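Local coordinates for penicillin-binding protein PbpB (Mycobacterium tuberculosis, PDB 6KGU), which cross-links peptidoglycan in the mycobacterial cell wall through its transpeptidase domain, where beta-lactam antibiotics such as aztreonam bind, at residues 269-272 with 273-276; 435-438 with 439-442; 539-542 with 543-546. One frame throughout, in Å; residues are numbered along the deposited sequence.

Interaction 1: 269-272 with 273-276. With AZR (2-({[(1Z)-1-(2-amino-1,3-thiazol-4-yl)-2-oxo-2-{[(2S,3S)-1-oxo-3-(sulfoamino)butan-2-yl]amino}ethylidene]amino}oxy)-2-methylpropanoic acid), chain B.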
loop_
_atom_site.group_PDB
_atom_site.type_symbol
_atom_site.label_atom_id
_atom_site.label_comp_id
_atom_site.label_asym_id
_atom_site.label_seq_id
_atom_site.Cartn_x
_atom_site.Cartn_y
_atom_site.Cartn_z
ATOM N N SER A 269 -5.149 12.450 -4.111
ATOM C CA SER A 269 -4.194 13.283 -3.372
ATOM C C SER A 269 -3.060 12.515 -2.689
ATOM O O SER A 269 -2.077 13.151 -2.267
ATOM C CB SER A 269 -4.924 14.112 -2.314
ATOM O OG SER A 269 -5.691 15.139 -2.934
ATOM N N VAL A 270 -3.156 11.187 -2.530
ATOM C CA VAL A 270 -1.997 10.500 -1.967
ATOM C C VAL A 270 -0.814 10.621 -2.903
ATOM O O VAL A 270 0.335 10.524 -2.464
ATOM C CB VAL A 270 -2.249 9.014 -1.634
ATOM C CG1 VAL A 270 -3.102 8.900 -0.392
ATOM C CG2 VAL A 270 -2.848 8.250 -2.841
ATOM N N ASN A 271 -1.066 10.877 -4.186
ATOM C CA ASN A 271 0.027 11.084 -5.121
ATOM C C ASN A 271 0.806 12.368 -4.859
ATOM O O ASN A 271 1.872 12.550 -5.459
ATOM C CB ASN A 271 -0.498 11.089 -6.565
ATOM C CG ASN A 271 0.578 10.696 -7.549
ATOM O OD1 ASN A 271 1.256 9.694 -7.346
ATOM N ND2 ASN A 271 0.778 11.500 -8.590
ATOM N N LYS A 272 0.306 13.264 -4.001
ATOM C CA LYS A 272 0.974 14.540 -3.810
ATOM C C LYS A 272 2.348 14.380 -3.178
ATOM O O LYS A 272 3.161 15.307 -3.245
ATOM C CB LYS A 272 0.099 15.482 -2.976
ATOM C CG LYS A 272 -1.154 15.965 -3.747
ATOM C CD LYS A 272 -1.974 16.971 -2.946
ATOM C CE LYS A 272 -3.286 17.325 -3.645
ATOM N NZ LYS A 272 -4.109 18.289 -2.825
ATOM N N ILE A 273 2.642 13.213 -2.602
ATOM C CA ILE A 273 4.000 12.941 -2.138
ATOM C C ILE A 273 5.026 13.191 -3.243
ATOM O O ILE A 273 6.148 13.640 -2.969
ATOM C CB ILE A 273 4.093 11.503 -1.587
ATOM C CG1 ILE A 273 5.437 11.295 -0.888
ATOM C CG2 ILE A 273 3.878 10.461 -2.711
ATOM C CD1 ILE A 273 5.595 9.914 -0.285
ATOM N N VAL A 274 4.659 12.951 -4.508
ATOM C CA VAL A 274 5.629 13.138 -5.586
ATOM C C VAL A 274 5.951 14.618 -5.767
ATOM O O VAL A 274 7.126 15.002 -5.820
ATOM C CB VAL A 274 5.136 12.495 -6.892
ATOM C CG1 VAL A 274 6.151 12.694 -7.991
ATOM C CG2 VAL A 274 4.894 10.975 -6.676
ATOM N N ALA A 275 4.917 15.467 -5.868
ATOM C CA ALA A 275 5.152 16.908 -5.971
ATOM C C ALA A 275 5.914 17.432 -4.763
ATOM O O ALA A 275 6.807 18.282 -4.903
ATOM C CB ALA A 275 3.827 17.660 -6.122
ATOM N N ALA A 276 5.545 16.975 -3.560
ATOM C CA ALA A 276 6.209 17.459 -2.354
ATOM C C ALA A 276 7.689 17.128 -2.377
ATOM O O ALA A 276 8.528 17.972 -2.045
ATOM C CB ALA A 276 5.562 16.851 -1.107
HETATM C C7 AZR B . -9.653 17.167 -1.755
HETATM S S8 AZR B . -8.260 12.765 -8.865
HETATM O O9 AZR B . -7.352 13.511 -2.971
HETATM O O10 AZR B . -9.089 16.871 -5.782
HETATM O O11 AZR B . -11.980 15.867 -5.042
HETATM N N12 AZR B . -7.756 15.840 -0.875
HETATM N N13 AZR B . -9.150 15.181 -4.253
HETATM N N14 AZR B . -11.644 14.974 -6.103
HETATM N N15 AZR B . -10.661 13.106 -7.959
HETATM N N16 AZR B . -10.464 11.371 -9.536
HETATM S S17 AZR B . -8.008 15.120 0.527
HETATM C C18 AZR B . -8.812 15.912 -1.902
HETATM C C19 AZR B . -8.198 15.747 -3.303
HETATM C C20 AZR B . -7.091 14.675 -3.144
HETATM C C21 AZR B . -9.462 15.752 -5.432
HETATM C C22 AZR B . -10.377 14.935 -6.276
HETATM C C23 AZR B . -13.363 15.909 -4.768
HETATM C C24 AZR B . -9.837 14.021 -7.316
HETATM C C25 AZR B . -8.527 13.988 -7.675
HETATM C C26 AZR B . -9.961 12.371 -8.798
HETATM C C27 AZR B . -13.714 14.568 -4.151
HETATM C C28 AZR B . -13.676 17.052 -3.818
HETATM C C29 AZR B . -14.100 16.113 -6.090
HETATM O O30 AZR B . -13.570 16.539 -7.092
HETATM O O31 AZR B . -15.362 15.825 -6.012
HETATM O O32 AZR B . -8.872 15.937 1.297
HETATM O O33 AZR B . -6.643 15.157 1.277
HETATM O O34 AZR B . -8.305 13.758 0.273
HETATM O O HOH W 1 2.285 14.649 -7.143
#

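Interaction 2: 435-438 with 439-442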
loop_
_atom_site.group_PDB
_atom_site.type_symbol
_atom_site.label_atom_id
_atom_site.label_comp_id
_atom_site.label_asym_id
_atom_site.label_seq_id
_atom_site.Cartn_x
_atom_site.Cartn_y
_atom_site.Cartn_z
ATOM N N SER A 435 17.218 12.800 -1.651
ATOM C CA SER A 435 18.253 12.695 -0.632
ATOM C C SER A 435 17.639 12.357 0.727
ATOM O O SER A 435 16.427 12.492 0.948
ATOM C CB SER A 435 19.057 13.998 -0.523
ATOM O OG SER A 435 18.296 15.040 0.083
ATOM N N ALA A 436 18.502 11.911 1.651
ATOM C CA ALA A 436 18.043 11.678 3.020
ATOM C C ALA A 436 17.458 12.948 3.614
ATOM O O ALA A 436 16.416 12.914 4.284
ATOM C CB ALA A 436 19.188 11.161 3.887
ATOM N N GLN A 437 18.093 14.096 3.340
ATOM C CA GLN A 437 17.652 15.371 3.881
ATOM C C GLN A 437 16.268 15.746 3.360
ATOM O O GLN A 437 15.437 16.266 4.108
ATOM C CB GLN A 437 18.692 16.455 3.559
ATOM C CG GLN A 437 18.178 17.870 3.779
ATOM C CD GLN A 437 18.020 18.205 5.264
ATOM O OE1 GLN A 437 17.281 19.116 5.618
ATOM N NE2 GLN A 437 18.665 17.445 6.119
ATOM N N THR A 438 16.042 15.520 2.064
ATOM C CA THR A 438 14.718 15.750 1.492
ATOM C C THR A 438 13.688 14.825 2.127
ATOM O O THR A 438 12.625 15.277 2.582
ATOM C CB THR A 438 14.756 15.545 -0.022
ATOM O OG1 THR A 438 15.554 16.559 -0.629
ATOM C CG2 THR A 438 13.340 15.624 -0.615
ATOM N N ALA A 439 13.982 13.529 2.170
ATOM C CA ALA A 439 13.067 12.562 2.767
ATOM C C ALA A 439 12.681 12.952 4.191
ATOM O O ALA A 439 11.504 12.886 4.561
ATOM C CB ALA A 439 13.703 11.176 2.749
ATOM N N GLN A 440 13.658 13.352 5.009
ATOM C CA GLN A 440 13.360 13.748 6.384
ATOM C C GLN A 440 12.461 14.976 6.422
ATOM O O GLN A 440 11.562 15.074 7.265
ATOM C CB GLN A 440 14.666 14.005 7.147
ATOM C CG GLN A 440 15.427 12.712 7.464
ATOM C CD GLN A 440 16.921 12.920 7.585
ATOM O OE1 GLN A 440 17.384 14.037 7.782
ATOM N NE2 GLN A 440 17.681 11.843 7.461
ATOM N N THR A 441 12.685 15.916 5.503
ATOM C CA THR A 441 11.867 17.118 5.437
ATOM C C THR A 441 10.434 16.801 5.011
ATOM O O THR A 441 9.476 17.353 5.569
ATOM C CB THR A 441 12.529 18.118 4.484
ATOM O OG1 THR A 441 13.735 18.601 5.087
ATOM C CG2 THR A 441 11.617 19.297 4.176
ATOM N N VAL A 442 10.259 15.900 4.044
ATOM C CA VAL A 442 8.910 15.562 3.599
ATOM C C VAL A 442 8.143 14.826 4.705
ATOM O O VAL A 442 6.963 15.102 4.941
ATOM C CB VAL A 442 8.970 14.739 2.298
ATOM C CG1 VAL A 442 7.596 14.159 1.963
ATOM C CG2 VAL A 442 9.507 15.604 1.126
HETATM O O HOH W 2 15.440 20.054 3.040
#

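Interaction 3: 539-542 with 543-546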
loop_
_atom_site.group_PDB
_atom_site.type_symbol
_atom_site.label_atom_id
_atom_site.label_comp_id
_atom_site.label_asym_id
_atom_site.label_seq_id
_atom_site.Cartn_x
_atom_site.Cartn_y
_atom_site.Cartn_z
ATOM N N GLY A 539 -1.143 2.795 15.785
ATOM C CA GLY A 539 -1.092 2.860 17.237
ATOM C C GLY A 539 -0.841 1.504 17.863
ATOM O O GLY A 539 -0.074 1.381 18.820
ATOM N N TRP A 540 -1.477 0.466 17.326
ATOM C CA TRP A 540 -1.270 -0.883 17.840
ATOM C C TRP A 540 0.152 -1.370 17.567
ATOM O O TRP A 540 0.745 -2.078 18.393
ATOM C CB TRP A 540 -2.300 -1.835 17.225
ATOM C CG TRP A 540 -2.144 -3.263 17.652
ATOM C CD1 TRP A 540 -2.571 -3.827 18.830
ATOM C CD2 TRP A 540 -1.551 -4.324 16.897
ATOM N NE1 TRP A 540 -2.267 -5.164 18.849
ATOM C CE2 TRP A 540 -1.634 -5.493 17.680
ATOM C CE3 TRP A 540 -0.941 -4.396 15.638
ATOM C CZ2 TRP A 540 -1.134 -6.711 17.248
ATOM C CZ3 TRP A 540 -0.453 -5.618 15.207
ATOM C CH2 TRP A 540 -0.549 -6.753 16.009
ATOM N N LEU A 541 0.716 -1.010 16.410
ATOM C CA LEU A 541 2.093 -1.401 16.133
ATOM C C LEU A 541 3.059 -0.731 17.101
ATOM O O LEU A 541 4.073 -1.332 17.476
ATOM C CB LEU A 541 2.470 -1.060 14.685
ATOM C CG LEU A 541 1.808 -1.896 13.574
ATOM C CD1 LEU A 541 2.021 -1.277 12.193
ATOM C CD2 LEU A 541 2.339 -3.328 13.600
ATOM N N MET A 542 2.771 0.508 17.512
ATOM C CA MET A 542 3.657 1.170 18.461
ATOM C C MET A 542 3.565 0.514 19.830
ATOM O O MET A 542 4.586 0.221 20.458
ATOM C CB MET A 542 3.329 2.661 18.551
ATOM C CG MET A 542 3.488 3.412 17.239
ATOM S SD MET A 542 5.172 3.495 16.635
ATOM C CE MET A 542 5.355 2.040 15.624
ATOM N N GLN A 543 2.343 0.242 20.293
ATOM C CA GLN A 543 2.167 -0.315 21.631
ATOM C C GLN A 543 2.779 -1.704 21.728
ATOM O O GLN A 543 3.504 -2.014 22.681
ATOM C CB GLN A 543 0.680 -0.342 22.001
ATOM C CG GLN A 543 0.044 1.067 21.991
ATOM C CD GLN A 543 -1.483 1.051 22.135
ATOM O OE1 GLN A 543 -2.093 -0.008 22.224
ATOM N NE2 GLN A 543 -2.092 2.228 22.162
ATOM N N ARG A 544 2.519 -2.550 20.733
ATOM C CA ARG A 544 2.938 -3.939 20.846
ATOM C C ARG A 544 4.454 -4.082 20.874
ATOM O O ARG A 544 4.957 -5.079 21.405
ATOM C CB ARG A 544 2.346 -4.761 19.706
ATOM C CG ARG A 544 3.129 -4.671 18.430
ATOM C CD ARG A 544 2.467 -5.417 17.275
ATOM N NE ARG A 544 2.674 -6.861 17.308
ATOM C CZ ARG A 544 3.707 -7.490 16.752
ATOM N NH1 ARG A 544 4.667 -6.807 16.131
ATOM N NH2 ARG A 544 3.787 -8.807 16.828
ATOM N N GLU A 545 5.191 -3.116 20.330
ATOM C CA GLU A 545 6.642 -3.102 20.438
ATOM C C GLU A 545 7.147 -2.141 21.510
ATOM O O GLU A 545 8.355 -1.903 21.592
ATOM C CB GLU A 545 7.270 -2.755 19.090
ATOM C CG GLU A 545 7.425 -3.960 18.183
ATOM C CD GLU A 545 8.554 -3.802 17.194
ATOM O OE1 GLU A 545 8.757 -2.675 16.681
ATOM O OE2 GLU A 545 9.249 -4.808 16.936
ATOM N N ASN A 546 6.250 -1.578 22.316
ATOM C CA ASN A 546 6.613 -0.629 23.368
ATOM C C ASN A 546 7.595 0.422 22.855
ATOM O O ASN A 546 8.681 0.629 23.403
ATOM C CB ASN A 546 7.171 -1.366 24.581
ATOM C CG ASN A 546 6.339 -2.574 24.943
ATOM O OD1 ASN A 546 5.328 -2.454 25.632
ATOM N ND2 ASN A 546 6.750 -3.746 24.465
HETATM O O HOH W 3 4.870 -3.770 16.101
#

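Interaction 1: 269-272 with 273-276
Asn271 and Val274 meet one turn apart where a 3-10 segment runs into helix 272-281. Val274 N donates to Asn271 O over 3.0 Å, reaching it from above the carbonyl plane. The same oxygen accepts a proton from a water, at 2.7 Å, whose own oxygen takes the N-H of Ala275. This water bridges the change from 3-10 to alpha-helical spacing, because Ala275 N lies 4.2 Å from Asn271 O. One residue on, the regular pattern is established: Ala276 N bonds to Lys272 O at 2.9 Å with an angle of 168°. The side chains of Asn271 and Val274 meet where OD1 lies 3.9 Å from CG2. Asn271 ND2 is held by Leu380 O, while OD1 is buried without a polar partner; Tyr341 of helix 338-347 packs on both residues.

Ser269 and Lys272 have the spacing of the SxxK motif of penicillin-binding transpeptidases, placed as usual at the start of a helix. Ser269 OG is covalently bonded to C20 of the opened aztreonam (1.5 Å), and Ser269 N donates to O9 of that acyl group, consistent with one arm of an oxyanion hole. Lys272 suits its place by length: beyond CG its chain is extended (chi2 -176°), carrying NZ back beside Ser269, 3.5 Å from its acylated OG, where Ser324 OG and Asn326 OD1 are hydrogen-bonded to it.

Farther out, the apolar residues pack on the surrounding helices. Val270 packs on Met393 and Ile273 on Tyr397 and Ile400, all of helix 390-401, whereas the small Ala275 lets helix 326-336 approach at Thr329 and Ser333.

Interaction 2: 435-438 with 439-442
The carbonyl of Gln437 is met by both the backbone N and OG1 of Thr441 on the first turns of helix 436-445. Gln437 O accepts Thr441 N at 3.1 Å. Thr441 OG1, set anti to its carbonyl carbon by a chi1 of -69°, lies 3.1 Å from the same Gln437 O and 3.0 Å from a water, which donates a weak bond to Gln437 OE1.

Serine suits the N-cap because its short hydroxyl can fold back on the chain: Ser435 OG accepts Thr438 N at 3.0 Å, serving an N-H that has no preceding helical carbonyl. Regular helical bonds then take over, Ala439 N to Ser435 O, Gln440 N to Ala436 O and Val442 N to Thr438 O. The amide of Gln440 lies beside the Ala436 carbonyl, CD 3.3 Å from O, and its NE2 is satisfied by Asp403 OD1. Gln437 and Gln440 cross at about a right angle, their amide planes 79° apart, so the amides are not stacked.

Glu281 OE1 binds both Ser435 N and Thr438 OG1, fastening the helix start to the end of helix 272-281, whose Ile280 packs on Thr438 and Thr441 and whose Ser277 touches Val442.

Interaction 3: 539-542 with 543-546
Arg544 folds back over the indole of Trp540, four residues earlier on helix 531-544. Its backbone N donates to Trp540 O at 3.0 Å, and the side chain returns to the same residue. CB lies 3.4 Å from that carbonyl oxygen. CG sits between the backbone N and the carbonyl carbon, chi1 83°, and is flanked by two carbonyl oxygens, those of Trp540 and Leu541. CD comes next, over one face of the indole: it stands 3.6 Å from the centroid of the six-membered ring and 15° off the normal, a CH-pi contact. NE follows, 3.5 Å from Trp540 CH2, and the chain bends at chi3. CD makes the face contact, and the guanidinium beyond it is inclined to the ring by 35° rather than stacked flat. At the tip, NH1 donates to a water 3.0 Å away, lying in the guanidinium plane, which donates in turn to Leu541 O; NH2 has a long, weak ion pair with Asp200. Arginine suits this partly exposed place, offering methylenes to the indole and a charged end to water and acid.

Trp540 also stacks with Tyr204 of helix 199-216. On the inner side of the helix, Leu541 packs against Tyr509 and Ile511 of strand 509-516, and Met542, bent at chi2 and chi3, touches Tyr470, Met472 and Thr503. Gly539 O accepts Gln543 N, and the aliphatic CG of Gln543 lies 3.2 Å from this oxygen.

Asn546 adopts positive phi, a conformation asparagine tolerates well, as the C-prime residue that turns the chain away. Asn546 N bonds to Gln543 O at 2.8 Å, while Val547 N reaches back to Met542 O: a Schellman motif closing the C-terminal helix.

Along the chain the three contacts follow in series, none nested in or crossing another; each is local, joining neighbouring turns of one continuous stretch, so none closes a loop. Interaction 1 opens helix 272-281 at the acylated serine; interaction 2 opens helix 436-445; interaction 3 ends helix 531-544. The first two touch, Ala276 O lying 4.1 Å from Val442 CG2, so the helix leading from the active site packs on the one that begins at 436. Interaction 3 stands apart, its nearest atoms about 17 Å from interaction 1 and about 16 Å from interaction 2. There the last helix lies against strand 509-516 of the antiparallel sheet and beside helix 199-216.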